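Local coordinates for protein germination-specific N-acetylmuramoyl-L-alanine amidase, Autolysin (Clostridioides difficile, PDB 7RAG) that probably hydrolyses the amide bond between N-acetylmuramic acid and L-alanine in peptidoglycan as a zinc-dependent amidase, activated by the GerS lipoprotein during spore formation, at residues Glu134-Val147 with Lys196-Tyr208. Sequence-based numbering, arbitrary orientation.
Sequences ELSKCIQEELKRVV and KIAWAIYIGIQKY. With EDO (1,2-ethanediol), chain D.
Glu142 reaches across to Gly204 where two neighbouring helices of this Amidase_3-family domain run roughly antiparallel, at 139°, on the same face of the mixed sheet. The pair is a worked example of knobs-into-holes packing around a glycine: the CA atoms of Ile139 and Gly204 lie 4.1 Å apart, a close backbone approach made at a residue without a side chain. Beside it Glu142 fits as a knob into the hole formed by Ala200, Ile203, Gly204 and Lys207. Its CB rests 3.2 Å from Ala200 O, and CG then passes over the backbone, 3.4 Å from Gly204 N. A bend at chi2 (-48°) sets the carboxylate between Ile203 and Lys207, OE1 meeting Ile203 CG2 and OE2 lying against Lys207 CE. Arg145 NH2 donates a hydrogen bond of 2.6 Å to Glu142 OE1, part of a salt bridge, with OE1 nearly in the guanidinium plane, which should limit the carboxylate's rotation. Arg145 in turn salt-bridges Asp85 of the lipoprotein chain, an aspartate that also accepts a hydrogen bond from Trp199 NE1, so this part of the contact adjoins the interface with the lipoprotein. Ala200 answers as a reciprocal knob among Glu142, Leu143, Val146 and Val147. Toward the sheet, Ile139, Leu143 and Ile201 all pack on Ile174 of strand 171-178. At the far end Leu135 CB sits over the centre of the Tyr208 ring, a CH-pi contact 4.0 Å from the centroid, while Cys138 SG lies at the ring's edge.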
loop_
_atom_site.group_PDB
_atom_site.type_symbol
_atom_site.label_atom_id
_atom_site.label_comp_id
_atom_site.label_asym_id
_atom_site.label_seq_id
_atom_site.Cartn_x
_atom_site.Cartn_y
_atom_site.Cartn_z
ATOM N N GLU B 134 -15.474 -18.880 10.290
ATOM C CA GLU B 134 -14.484 -17.907 9.836
ATOM C C GLU B 134 -15.162 -16.680 9.236
ATOM O O GLU B 134 -14.810 -15.538 9.558
ATOM C CB GLU B 134 -13.539 -18.535 8.807
ATOM C CG GLU B 134 -12.760 -19.734 9.286
ATOM C CD GLU B 134 -11.968 -20.417 8.155
ATOM O OE1 GLU B 134 -11.949 -19.876 7.006
ATOM O OE2 GLU B 134 -11.374 -21.496 8.430
ATOM N N LEU B 135 -16.139 -16.901 8.359
ATOM C CA LEU B 135 -16.838 -15.777 7.731
ATOM C C LEU B 135 -17.508 -14.916 8.779
ATOM O O LEU B 135 -17.412 -13.675 8.746
ATOM C CB LEU B 135 -17.875 -16.278 6.730
ATOM C CG LEU B 135 -18.851 -15.259 6.123
ATOM C CD1 LEU B 135 -18.171 -14.205 5.274
ATOM C CD2 LEU B 135 -19.821 -16.012 5.277
ATOM N N SER B 136 -18.171 -15.567 9.734
ATOM C CA SER B 136 -18.848 -14.831 10.781
ATOM C C SER B 136 -17.856 -13.977 11.539
ATOM O O SER B 136 -18.138 -12.811 11.818
ATOM C CB SER B 136 -19.576 -15.793 11.714
ATOM O OG SER B 136 -18.667 -16.415 12.607
ATOM N N LYS B 137 -16.682 -14.540 11.865
ATOM C CA LYS B 137 -15.670 -13.781 12.597
ATOM C C LYS B 137 -15.222 -12.559 11.801
ATOM O O LYS B 137 -15.054 -11.473 12.364
ATOM C CB LYS B 137 -14.468 -14.668 12.926
ATOM C CG LYS B 137 -14.698 -15.702 14.018
ATOM C CD LYS B 137 -13.389 -16.418 14.353
ATOM C CE LYS B 137 -13.543 -17.405 15.493
ATOM N NZ LYS B 137 -12.218 -17.948 15.980
ATOM N N CYS B 138 -15.014 -12.720 10.491
ATOM C CA CYS B 138 -14.649 -11.569 9.659
ATOM C C CYS B 138 -15.706 -10.471 9.740
ATOM O O CYS B 138 -15.393 -9.284 9.933
ATOM C CB CYS B 138 -14.453 -11.998 8.204
ATOM S SG CYS B 138 -12.983 -12.997 7.909
ATOM N N ILE B 139 -16.973 -10.858 9.622
ATOM C CA ILE B 139 -18.035 -9.864 9.648
ATOM C C ILE B 139 -18.156 -9.235 11.034
ATOM O O ILE B 139 -18.357 -8.027 11.155
ATOM C CB ILE B 139 -19.349 -10.492 9.170
ATOM C CG1 ILE B 139 -19.228 -10.795 7.687
ATOM C CG2 ILE B 139 -20.498 -9.582 9.485
ATOM C CD1 ILE B 139 -20.240 -11.767 7.196
ATOM N N GLN B 140 -18.024 -10.032 12.096
ATOM C CA GLN B 140 -18.131 -9.476 13.444
ATOM C C GLN B 140 -17.003 -8.495 13.730
ATOM O O GLN B 140 -17.231 -7.435 14.328
ATOM C CB GLN B 140 -18.142 -10.592 14.486
ATOM C CG GLN B 140 -18.535 -10.122 15.871
ATOM C CD GLN B 140 -19.952 -9.600 15.939
ATOM O OE1 GLN B 140 -20.881 -10.240 15.450
ATOM N NE2 GLN B 140 -20.128 -8.432 16.545
ATOM N N GLU B 141 -15.782 -8.820 13.298
ATOM C CA GLU B 141 -14.667 -7.883 13.429
ATOM C C GLU B 141 -14.950 -6.570 12.698
ATOM O O GLU B 141 -14.688 -5.485 13.232
ATOM C CB GLU B 141 -13.382 -8.517 12.895
ATOM C CG GLU B 141 -12.506 -9.166 13.940
ATOM C CD GLU B 141 -11.786 -10.387 13.390
ATOM O OE1 GLU B 141 -11.735 -10.513 12.136
ATOM O OE2 GLU B 141 -11.300 -11.223 14.204
ATOM N N GLU B 142 -15.485 -6.641 11.468
ATOM C CA GLU B 142 -15.803 -5.395 10.766
ATOM C C GLU B 142 -16.966 -4.650 11.415
ATOM O O GLU B 142 -16.978 -3.418 11.433
ATOM C CB GLU B 142 -16.105 -5.657 9.300
ATOM C CG GLU B 142 -14.939 -6.222 8.564
ATOM C CD GLU B 142 -13.674 -5.457 8.827
ATOM O OE1 GLU B 142 -13.645 -4.247 8.531
ATOM O OE2 GLU B 142 -12.707 -6.067 9.346
ATOM N N LEU B 143 -17.960 -5.366 11.936
ATOM C CA LEU B 143 -19.058 -4.686 12.611
ATOM C C LEU B 143 -18.536 -3.914 13.810
ATOM O O LEU B 143 -18.914 -2.755 14.028
ATOM C CB LEU B 143 -20.134 -5.686 13.030
ATOM C CG LEU B 143 -20.971 -6.353 11.933
ATOM C CD1 LEU B 143 -21.856 -7.453 12.511
ATOM C CD2 LEU B 143 -21.829 -5.344 11.216
ATOM N N LYS B 144 -17.616 -4.526 14.565
ATOM C CA LYS B 144 -16.957 -3.827 15.664
ATOM C C LYS B 144 -16.175 -2.614 15.169
ATOM O O LYS B 144 -16.370 -1.499 15.659
ATOM C CB LYS B 144 -16.023 -4.782 16.411
ATOM C CG LYS B 144 -15.427 -4.205 17.686
ATOM C CD LYS B 144 -14.262 -5.046 18.214
ATOM C CE LYS B 144 -13.527 -4.332 19.357
ATOM N NZ LYS B 144 -12.140 -4.858 19.648
ATOM N N ARG B 145 -15.281 -2.809 14.194
ATOM C CA ARG B 145 -14.348 -1.736 13.842
ATOM C C ARG B 145 -15.062 -0.569 13.188
ATOM O O ARG B 145 -14.737 0.589 13.460
ATOM C CB ARG B 145 -13.248 -2.245 12.914
ATOM C CG ARG B 145 -12.287 -1.156 12.447
ATOM C CD ARG B 145 -11.337 -1.655 11.350
ATOM N NE ARG B 145 -12.043 -2.111 10.150
ATOM C CZ ARG B 145 -12.392 -1.319 9.134
ATOM N NH1 ARG B 145 -12.100 -0.031 9.157
ATOM N NH2 ARG B 145 -13.031 -1.805 8.084
ATOM N N VAL B 146 -16.031 -0.853 12.322
ATOM C CA VAL B 146 -16.693 0.175 11.534
ATOM C C VAL B 146 -17.872 0.782 12.280
ATOM O O VAL B 146 -18.052 2.000 12.276
ATOM C CB VAL B 146 -17.132 -0.431 10.185
ATOM C CG1 VAL B 146 -17.929 0.571 9.396
ATOM C CG2 VAL B 146 -15.921 -0.905 9.397
ATOM N N VAL B 147 -18.700 -0.033 12.918
ATOM C CA VAL B 147 -19.964 0.475 13.434
ATOM C C VAL B 147 -19.848 0.924 14.884
ATOM O O VAL B 147 -20.402 1.955 15.270
ATOM C CB VAL B 147 -21.053 -0.600 13.263
ATOM C CG1 VAL B 147 -22.268 -0.260 14.110
ATOM C CG2 VAL B 147 -21.422 -0.743 11.788
ATOM N N LYS B 196 -23.750 2.252 6.838
ATOM C CA LYS B 196 -22.549 1.885 7.586
ATOM C C LYS B 196 -22.514 0.381 7.872
ATOM O O LYS B 196 -21.479 -0.280 7.696
ATOM C CB LYS B 196 -22.516 2.692 8.881
ATOM C CG LYS B 196 -21.157 2.896 9.513
ATOM C CD LYS B 196 -21.145 4.214 10.317
ATOM C CE LYS B 196 -19.762 4.512 10.921
ATOM N NZ LYS B 196 -19.699 5.857 11.574
ATOM N N ILE B 197 -23.648 -0.174 8.310
ATOM C CA ILE B 197 -23.723 -1.607 8.594
ATOM C C ILE B 197 -23.479 -2.418 7.328
ATOM O O ILE B 197 -22.748 -3.419 7.331
ATOM C CB ILE B 197 -25.086 -1.958 9.211
ATOM C CG1 ILE B 197 -25.162 -1.441 10.641
ATOM C CG2 ILE B 197 -25.349 -3.481 9.104
ATOM C CD1 ILE B 197 -26.530 -1.513 11.213
ATOM N N ALA B 198 -24.116 -2.014 6.227
ATOM C CA ALA B 198 -23.887 -2.723 4.979
ATOM C C ALA B 198 -22.410 -2.689 4.614
ATOM O O ALA B 198 -21.843 -3.706 4.213
ATOM C CB ALA B 198 -24.746 -2.127 3.865
ATOM N N TRP B 199 -21.772 -1.531 4.778
ATOM C CA TRP B 199 -20.342 -1.412 4.533
ATOM C C TRP B 199 -19.541 -2.380 5.401
ATOM O O TRP B 199 -18.631 -3.066 4.908
ATOM C CB TRP B 199 -19.894 0.020 4.792
ATOM C CG TRP B 199 -18.462 0.174 4.570
ATOM C CD1 TRP B 199 -17.488 0.255 5.520
ATOM C CD2 TRP B 199 -17.799 0.199 3.305
ATOM N NE1 TRP B 199 -16.263 0.350 4.921
ATOM C CE2 TRP B 199 -16.426 0.318 3.560
ATOM C CE3 TRP B 199 -18.239 0.147 1.978
ATOM C CZ2 TRP B 199 -15.487 0.382 2.541
ATOM C CZ3 TRP B 199 -17.310 0.214 0.969
ATOM C CH2 TRP B 199 -15.949 0.329 1.253
ATOM N N ALA B 200 -19.868 -2.464 6.692
ATOM C CA ALA B 200 -19.139 -3.389 7.559
ATOM C C ALA B 200 -19.295 -4.835 7.078
ATOM O O ALA B 200 -18.314 -5.586 6.993
ATOM C CB ALA B 200 -19.606 -3.238 9.004
ATOM N N ILE B 201 -20.524 -5.235 6.731
ATOM C CA ILE B 201 -20.744 -6.612 6.291
ATOM C C ILE B 201 -20.000 -6.879 4.989
ATOM O O ILE B 201 -19.390 -7.948 4.800
ATOM C CB ILE B 201 -22.242 -6.918 6.140
ATOM C CG1 ILE B 201 -23.007 -6.516 7.408
ATOM C CG2 ILE B 201 -22.409 -8.412 5.821
ATOM C CD1 ILE B 201 -24.503 -6.816 7.369
ATOM N N TYR B 202 -20.051 -5.920 4.068
ATOM C CA TYR B 202 -19.392 -6.067 2.780
ATOM C C TYR B 202 -17.889 -6.218 2.957
ATOM O O TYR B 202 -17.263 -7.089 2.332
ATOM C CB TYR B 202 -19.739 -4.859 1.910
ATOM C CG TYR B 202 -18.835 -4.588 0.737
ATOM C CD1 TYR B 202 -18.836 -5.416 -0.388
ATOM C CD2 TYR B 202 -18.003 -3.472 0.734
ATOM C CE1 TYR B 202 -18.015 -5.147 -1.474
ATOM C CE2 TYR B 202 -17.171 -3.197 -0.335
ATOM C CZ TYR B 202 -17.185 -4.035 -1.437
ATOM O OH TYR B 202 -16.362 -3.742 -2.493
ATOM N N ILE B 203 -17.296 -5.410 3.838
ATOM C CA ILE B 203 -15.866 -5.537 4.089
ATOM C C ILE B 203 -15.559 -6.883 4.733
ATOM O O ILE B 203 -14.564 -7.527 4.396
ATOM C CB ILE B 203 -15.357 -4.350 4.929
ATOM C CG1 ILE B 203 -15.355 -3.080 4.072
ATOM C CG2 ILE B 203 -13.957 -4.597 5.436
ATOM C CD1 ILE B 203 -14.631 -3.257 2.749
ATOM N N GLY B 204 -16.406 -7.341 5.658
ATOM C CA GLY B 204 -16.154 -8.637 6.268
ATOM C C GLY B 204 -16.135 -9.757 5.246
ATOM O O GLY B 204 -15.220 -10.583 5.224
ATOM N N ILE B 205 -17.140 -9.770 4.367
ATOM C CA ILE B 205 -17.185 -10.713 3.253
ATOM C C ILE B 205 -15.905 -10.623 2.433
ATOM O O ILE B 205 -15.288 -11.635 2.099
ATOM C CB ILE B 205 -18.429 -10.442 2.379
ATOM C CG1 ILE B 205 -19.725 -10.735 3.133
ATOM C CG2 ILE B 205 -18.403 -11.256 1.086
ATOM C CD1 ILE B 205 -20.953 -10.337 2.348
ATOM N N GLN B 206 -15.489 -9.406 2.095
ATOM C CA GLN B 206 -14.327 -9.243 1.221
ATOM C C GLN B 206 -13.044 -9.756 1.870
ATOM O O GLN B 206 -12.213 -10.373 1.200
ATOM C CB GLN B 206 -14.178 -7.781 0.813
ATOM C CG GLN B 206 -15.297 -7.286 -0.108
ATOM C CD GLN B 206 -15.143 -7.761 -1.542
ATOM O OE1 GLN B 206 -14.910 -8.938 -1.800
ATOM N NE2 GLN B 206 -15.255 -6.830 -2.492
ATOM N N LYS B 207 -12.860 -9.512 3.167
ATOM C CA LYS B 207 -11.689 -10.046 3.855
ATOM C C LYS B 207 -11.724 -11.573 3.871
ATOM O O LYS B 207 -10.734 -12.247 3.509
ATOM C CB LYS B 207 -11.608 -9.481 5.275
ATOM C CG LYS B 207 -11.209 -8.005 5.348
ATOM C CD LYS B 207 -11.053 -7.552 6.808
ATOM C CE LYS B 207 -10.850 -6.025 6.917
ATOM N NZ LYS B 207 -9.524 -5.540 6.442
ATOM N N TYR B 208 -12.876 -12.138 4.261
ATOM C CA TYR B 208 -13.017 -13.588 4.257
ATOM C C TYR B 208 -12.660 -14.170 2.890
ATOM O O TYR B 208 -11.990 -15.203 2.799
ATOM C CB TYR B 208 -14.443 -13.988 4.656
ATOM C CG TYR B 208 -14.705 -15.447 4.413
ATOM C CD1 TYR B 208 -14.229 -16.412 5.302
ATOM C CD2 TYR B 208 -15.381 -15.874 3.278
ATOM C CE1 TYR B 208 -14.445 -17.772 5.071
ATOM C CE2 TYR B 208 -15.601 -17.227 3.039
ATOM C CZ TYR B 208 -15.130 -18.166 3.938
ATOM O OH TYR B 208 -15.335 -19.510 3.718
HETATM C C1 EDO D . -18.310 0.118 -4.697
HETATM O O1 EDO D . -16.965 -0.050 -5.197
HETATM C C2 EDO D . -18.418 -0.641 -3.397
HETATM O O2 EDO D . -17.068 -1.029 -3.057
#